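Local atomic coordinates of carboxyl esterase NP (Bacillus subtilis, PDB entry 4CCW), a protein that catalyses the hydrolysis of carboxylic esters to an alcohol and a carboxylate, as a carboxylesterase of the alpha/beta hydrolase superfamily. Residues Leu57-Gly62 with His124-Ser129; Thr44-Ser49 with Tyr84-Ile89. One frame throughout, in Å; residues are numbered along the deposited sequence.

Contact 1: Leu57-Gly62 with His124-Ser129; sequences LVLLHG and HMIGLS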
# COMPACT_ATOMS: atom_id res chain seq x y z
N LEU A 57 -13.49 -1.18 -5.46
CA LEU A 57 -12.32 -0.38 -5.11
C LEU A 57 -11.27 -1.27 -4.47
O LEU A 57 -11.58 -2.03 -3.53
CB LEU A 57 -12.70 0.77 -4.16
CG LEU A 57 -11.57 1.50 -3.42
CD1 LEU A 57 -10.69 2.33 -4.37
CD2 LEU A 57 -12.15 2.40 -2.33
N VAL A 58 -10.04 -1.20 -4.96
CA VAL A 58 -8.97 -2.04 -4.43
C VAL A 58 -7.95 -1.16 -3.68
O VAL A 58 -7.50 -0.14 -4.19
CB VAL A 58 -8.29 -2.89 -5.53
CG1 VAL A 58 -7.08 -3.63 -4.97
CG2 VAL A 58 -9.27 -3.90 -6.13
N LEU A 59 -7.61 -1.59 -2.46
CA LEU A 59 -6.64 -0.90 -1.62
C LEU A 59 -5.37 -1.74 -1.47
O LEU A 59 -5.43 -2.95 -1.22
CB LEU A 59 -7.23 -0.63 -0.23
CG LEU A 59 -8.63 0.00 -0.14
CD1 LEU A 59 -9.08 0.11 1.31
CD2 LEU A 59 -8.67 1.36 -0.82
N LEU A 60 -4.23 -1.08 -1.62
CA LEU A 60 -2.94 -1.72 -1.49
C LEU A 60 -2.12 -0.89 -0.49
O LEU A 60 -1.73 0.23 -0.77
CB LEU A 60 -2.24 -1.84 -2.85
CG LEU A 60 -2.83 -2.82 -3.88
CD1 LEU A 60 -2.18 -2.61 -5.24
CD2 LEU A 60 -2.70 -4.28 -3.43
N HIS A 61 -1.90 -1.49 0.68
CA HIS A 61 -1.27 -0.86 1.85
C HIS A 61 0.20 -0.50 1.68
O HIS A 61 0.86 -0.95 0.73
CB HIS A 61 -1.38 -1.85 3.00
CG HIS A 61 -0.70 -3.17 2.69
ND1 HIS A 61 0.61 -3.35 2.85
CD2 HIS A 61 -1.21 -4.37 2.18
CE1 HIS A 61 0.94 -4.61 2.48
NE2 HIS A 61 -0.17 -5.23 2.07
N GLY A 62 0.73 0.26 2.64
CA GLY A 62 2.17 0.58 2.66
C GLY A 62 3.02 -0.57 3.17
O GLY A 62 2.51 -1.47 3.82
N HIS A 124 -11.43 0.98 -9.33
CA HIS A 124 -10.66 2.07 -8.76
C HIS A 124 -9.61 1.46 -7.88
O HIS A 124 -9.79 0.35 -7.36
CB HIS A 124 -11.55 3.01 -7.97
CG HIS A 124 -12.49 3.83 -8.83
ND1 HIS A 124 -12.05 4.78 -9.67
CD2 HIS A 124 -13.88 3.80 -8.95
CE1 HIS A 124 -13.11 5.35 -10.30
NE2 HIS A 124 -14.22 4.75 -9.85
N MET A 125 -8.48 2.16 -7.73
CA MET A 125 -7.39 1.67 -6.90
C MET A 125 -6.84 2.80 -6.06
O MET A 125 -6.78 3.95 -6.51
CB MET A 125 -6.26 1.10 -7.75
CG MET A 125 -6.66 -0.06 -8.65
SD MET A 125 -5.27 -0.62 -9.65
CE MET A 125 -4.27 -1.44 -8.39
N ILE A 126 -6.45 2.45 -4.83
CA ILE A 126 -5.74 3.35 -3.95
C ILE A 126 -4.57 2.56 -3.40
O ILE A 126 -4.74 1.43 -2.94
CB ILE A 126 -6.62 3.84 -2.78
CG1 ILE A 126 -7.86 4.58 -3.33
CG2 ILE A 126 -5.82 4.73 -1.83
CD1 ILE A 126 -8.94 4.83 -2.28
N GLY A 127 -3.38 3.15 -3.46
CA GLY A 127 -2.20 2.48 -2.95
C GLY A 127 -1.30 3.48 -2.28
O GLY A 127 -1.07 4.58 -2.82
N LEU A 128 -0.79 3.13 -1.10
CA LEU A 128 0.15 3.98 -0.39
C LEU A 128 1.50 3.28 -0.30
O LEU A 128 1.55 2.04 -0.15
CB LEU A 128 -0.40 4.36 0.99
CG LEU A 128 0.41 5.33 1.86
CD1 LEU A 128 -0.50 6.35 2.55
CD2 LEU A 128 1.24 4.56 2.87
N SER A 129 2.58 4.05 -0.38
CA SER A 129 3.95 3.49 -0.22
C SER A 129 4.17 2.33 -1.20
O SER A 129 3.94 2.49 -2.39
CB SER A 129 4.21 3.11 1.26
OG SER A 129 5.15 2.04 1.44
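Leu-57 to Leu-60 and His-124 to Leu-128 pair as parallel strands in direct register, with axes 4.6 Å apart and inclined by 15°, joined by four backbone hydrogen bonds: Val-58 N to His-124 O, Ile-126 N to Val-58 O, Leu-60 N to Ile-126 O and Leu-128 N to Leu-60 O. They are two neighbouring strands of the central sheet of the alpha/beta hydrolase fold. Gly-127, near the end of the second strand, and Ser-129 just past it belong, with Gly-131, to a GxSxG sequence consistent with a nucleophile elbow, and the positive phi (55°) of Ser-129 fits such a strained turn before helix 130-141. On one face Ile-126 reaches over to two leucines of the neighbouring strand. Its CD1 meets Leu-57 CD1 at 3.7 Å and Leu-59 CD2 at 3.8 Å, because CG1 is anti to the carbonyl carbon (chi1 -59°). Leu-59 lies alongside Ile-126, whereas Leu-57 slants across it, and Trp-77 of helix 74-80 packs on all three. An alanine in place of Ile-126 lacks CD1, and is likely to leave both leucine methyls facing a gap next to Trp-77. On the reverse face, Met-125 bends at its last torsion to bring CE to within 4.0 Å of Leu-60 CD1, next to Thr-135. Beyond the strand, Ser-129 OG lies 3.5 Å from Gly-62 CA and is hydrogen-bonded to Ala-63 N; both Ser-129 and Ala-63 line the ligand pocket. His-61 braces its own loop: its ND1 reaches Gly-62 O at 2.8 Å, a straight bond with that oxygen exactly in the ring plane, while the donor stands above the carbonyl plane.

Contact 2: Thr44-Ser49 with Tyr84-Ile89; sequences THVIAS and YAVDII
Thr-44 meets Val-86 through its methyl: the two side chains cross obliquely, with Thr-44 CG2, set anti to the backbone N, 3.7 Å from Val-86 CG1, while OG1 is hydrogen-bonded to Trp-110 in helix 104-118. His-45 O accepts an almost straight bond from Asp-87 N at 2.9 Å. The imidazole and the carboxylate lie side by side with planes 30° apart, yet their polar ends turn to other partners. His-45 ND1 is 2.9 Å from a water that donates to Ala-85 O and, weakly, to His-45 O; Asp-87 OD1 is hydrogen-bonded to Ser-67 OG, and OD2 to Tyr-21 OH and to the backbone N of Lys-94. Val-46 faces Val-86 as a non-hydrogen-bonded pair, and its CG1 comes to the edge of the Tyr-84 ring, 3.9 Å from Tyr-84 CB. Ile-47 and Ala-85 form the hydrogen-bonded pair, with Ala-85 N 2.8 Å from Ile-47 O and Ile-47 N 3.0 Å from Ala-85 O. At Ala-48 the methyl CB touches Tyr-84 CD1 at 3.8 Å. The strands are antiparallel, at 159°, although 84-86 is parallel to its other neighbour, strand 56-60, so 42-49 is the reversed strand, the early antiparallel strand characteristic of the alpha/beta hydrolase sheet.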
# COMPACT_ATOMS: atom_id res chain seq x y z
N THR A 44 -3.78 -15.20 -1.05
CA THR A 44 -3.75 -13.76 -0.83
C THR A 44 -4.92 -13.35 0.06
O THR A 44 -6.08 -13.63 -0.24
CB THR A 44 -3.82 -13.04 -2.19
OG1 THR A 44 -2.67 -13.40 -2.95
CG2 THR A 44 -3.84 -11.53 -2.02
N HIS A 45 -4.60 -12.69 1.17
CA HIS A 45 -5.59 -12.29 2.15
C HIS A 45 -6.27 -11.01 1.74
O HIS A 45 -5.62 -10.06 1.27
CB HIS A 45 -4.93 -12.17 3.52
CG HIS A 45 -5.90 -12.00 4.66
ND1 HIS A 45 -6.20 -10.80 5.18
CD2 HIS A 45 -6.66 -12.94 5.35
CE1 HIS A 45 -7.11 -10.96 6.17
NE2 HIS A 45 -7.38 -12.27 6.27
N VAL A 46 -7.59 -11.00 1.86
CA VAL A 46 -8.42 -9.86 1.46
C VAL A 46 -9.44 -9.56 2.55
O VAL A 46 -10.03 -10.47 3.15
CB VAL A 46 -9.16 -10.12 0.12
CG1 VAL A 46 -9.95 -8.89 -0.33
CG2 VAL A 46 -8.19 -10.53 -0.97
N ILE A 47 -9.63 -8.27 2.80
CA ILE A 47 -10.71 -7.78 3.66
C ILE A 47 -11.71 -6.99 2.80
O ILE A 47 -11.35 -5.99 2.18
CB ILE A 47 -10.16 -6.87 4.78
CG1 ILE A 47 -9.03 -7.58 5.53
CG2 ILE A 47 -11.27 -6.48 5.74
CD1 ILE A 47 -8.08 -6.65 6.25
N ALA A 48 -12.96 -7.47 2.74
CA ALA A 48 -14.00 -6.80 1.96
C ALA A 48 -14.98 -6.05 2.85
O ALA A 48 -15.40 -6.56 3.88
CB ALA A 48 -14.75 -7.81 1.08
N SER A 49 -15.34 -4.85 2.41
CA SER A 49 -16.33 -4.01 3.09
C SER A 49 -17.20 -3.32 2.03
O SER A 49 -16.80 -3.23 0.87
CB SER A 49 -15.62 -2.93 3.91
OG SER A 49 -14.57 -3.45 4.68
N TYR A 84 -12.05 -3.67 -1.47
CA TYR A 84 -11.24 -4.84 -1.16
C TYR A 84 -9.85 -4.39 -0.73
O TYR A 84 -9.09 -3.84 -1.54
CB TYR A 84 -11.11 -5.77 -2.37
CG TYR A 84 -12.43 -6.28 -2.92
CD1 TYR A 84 -13.09 -7.35 -2.32
CD2 TYR A 84 -13.00 -5.70 -4.05
CE1 TYR A 84 -14.29 -7.82 -2.83
CE2 TYR A 84 -14.21 -6.16 -4.56
CZ TYR A 84 -14.84 -7.22 -3.96
OH TYR A 84 -16.04 -7.68 -4.47
N ALA A 85 -9.51 -4.64 0.53
CA ALA A 85 -8.15 -4.37 1.02
C ALA A 85 -7.29 -5.61 0.90
O ALA A 85 -7.48 -6.60 1.62
CB ALA A 85 -8.19 -3.86 2.45
N VAL A 86 -6.33 -5.56 -0.02
CA VAL A 86 -5.54 -6.73 -0.41
C VAL A 86 -4.15 -6.72 0.25
O VAL A 86 -3.41 -5.73 0.12
CB VAL A 86 -5.35 -6.75 -1.93
CG1 VAL A 86 -4.45 -7.91 -2.35
CG2 VAL A 86 -6.71 -6.82 -2.63
N ASP A 87 -3.79 -7.81 0.93
CA ASP A 87 -2.44 -7.92 1.52
C ASP A 87 -1.45 -8.27 0.42
O ASP A 87 -1.58 -9.30 -0.24
CB ASP A 87 -2.38 -8.97 2.63
CG ASP A 87 -2.82 -8.45 3.99
OD1 ASP A 87 -3.03 -7.23 4.16
OD2 ASP A 87 -2.97 -9.27 4.92
N ILE A 88 -0.47 -7.39 0.21
CA ILE A 88 0.53 -7.56 -0.86
C ILE A 88 1.37 -8.81 -0.64
O ILE A 88 1.98 -9.01 0.42
CB ILE A 88 1.44 -6.30 -1.01
CG1 ILE A 88 0.60 -5.09 -1.41
CG2 ILE A 88 2.54 -6.55 -2.03
CD1 ILE A 88 1.32 -3.77 -1.18
N ILE A 89 1.39 -9.65 -1.67
CA ILE A 89 2.11 -10.91 -1.62
C ILE A 89 3.60 -10.70 -1.40
O ILE A 89 4.23 -9.87 -2.07
CB ILE A 89 1.83 -11.76 -2.89
CG1 ILE A 89 2.21 -13.22 -2.66
CG2 ILE A 89 2.53 -11.17 -4.11
CD1 ILE A 89 1.10 -14.05 -2.07
O HOH W 1 -5.92 -8.45 3.50

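Overall arrangement
Both contacts belong to one sheet and meet at its neighbouring strands 56-60 and 82-86, their centres 10 Å apart. Leu-57 O to Tyr-84 N (2.7 Å) and Leu-59 N to Tyr-84 O (2.8 Å) are probable hydrogen bonds that carry the sheet from contact 1 into contact 2, giving the strand order 42-49, 82-86, 56-60, 123-128. Past the strand ends, His-61 NE2 bonds to Ile-88 N, tying the two following loops together. Contact 1 reaches the active site: the side chain of Ser-129 is about 3 Å from that of His-273, the probable proton acceptor, and about 4 Å from the bound (2-hydroxyethoxy)acetic acid. Contact 2 is more remote, the Asp-87 side chain lying about 13 Å from that ligand.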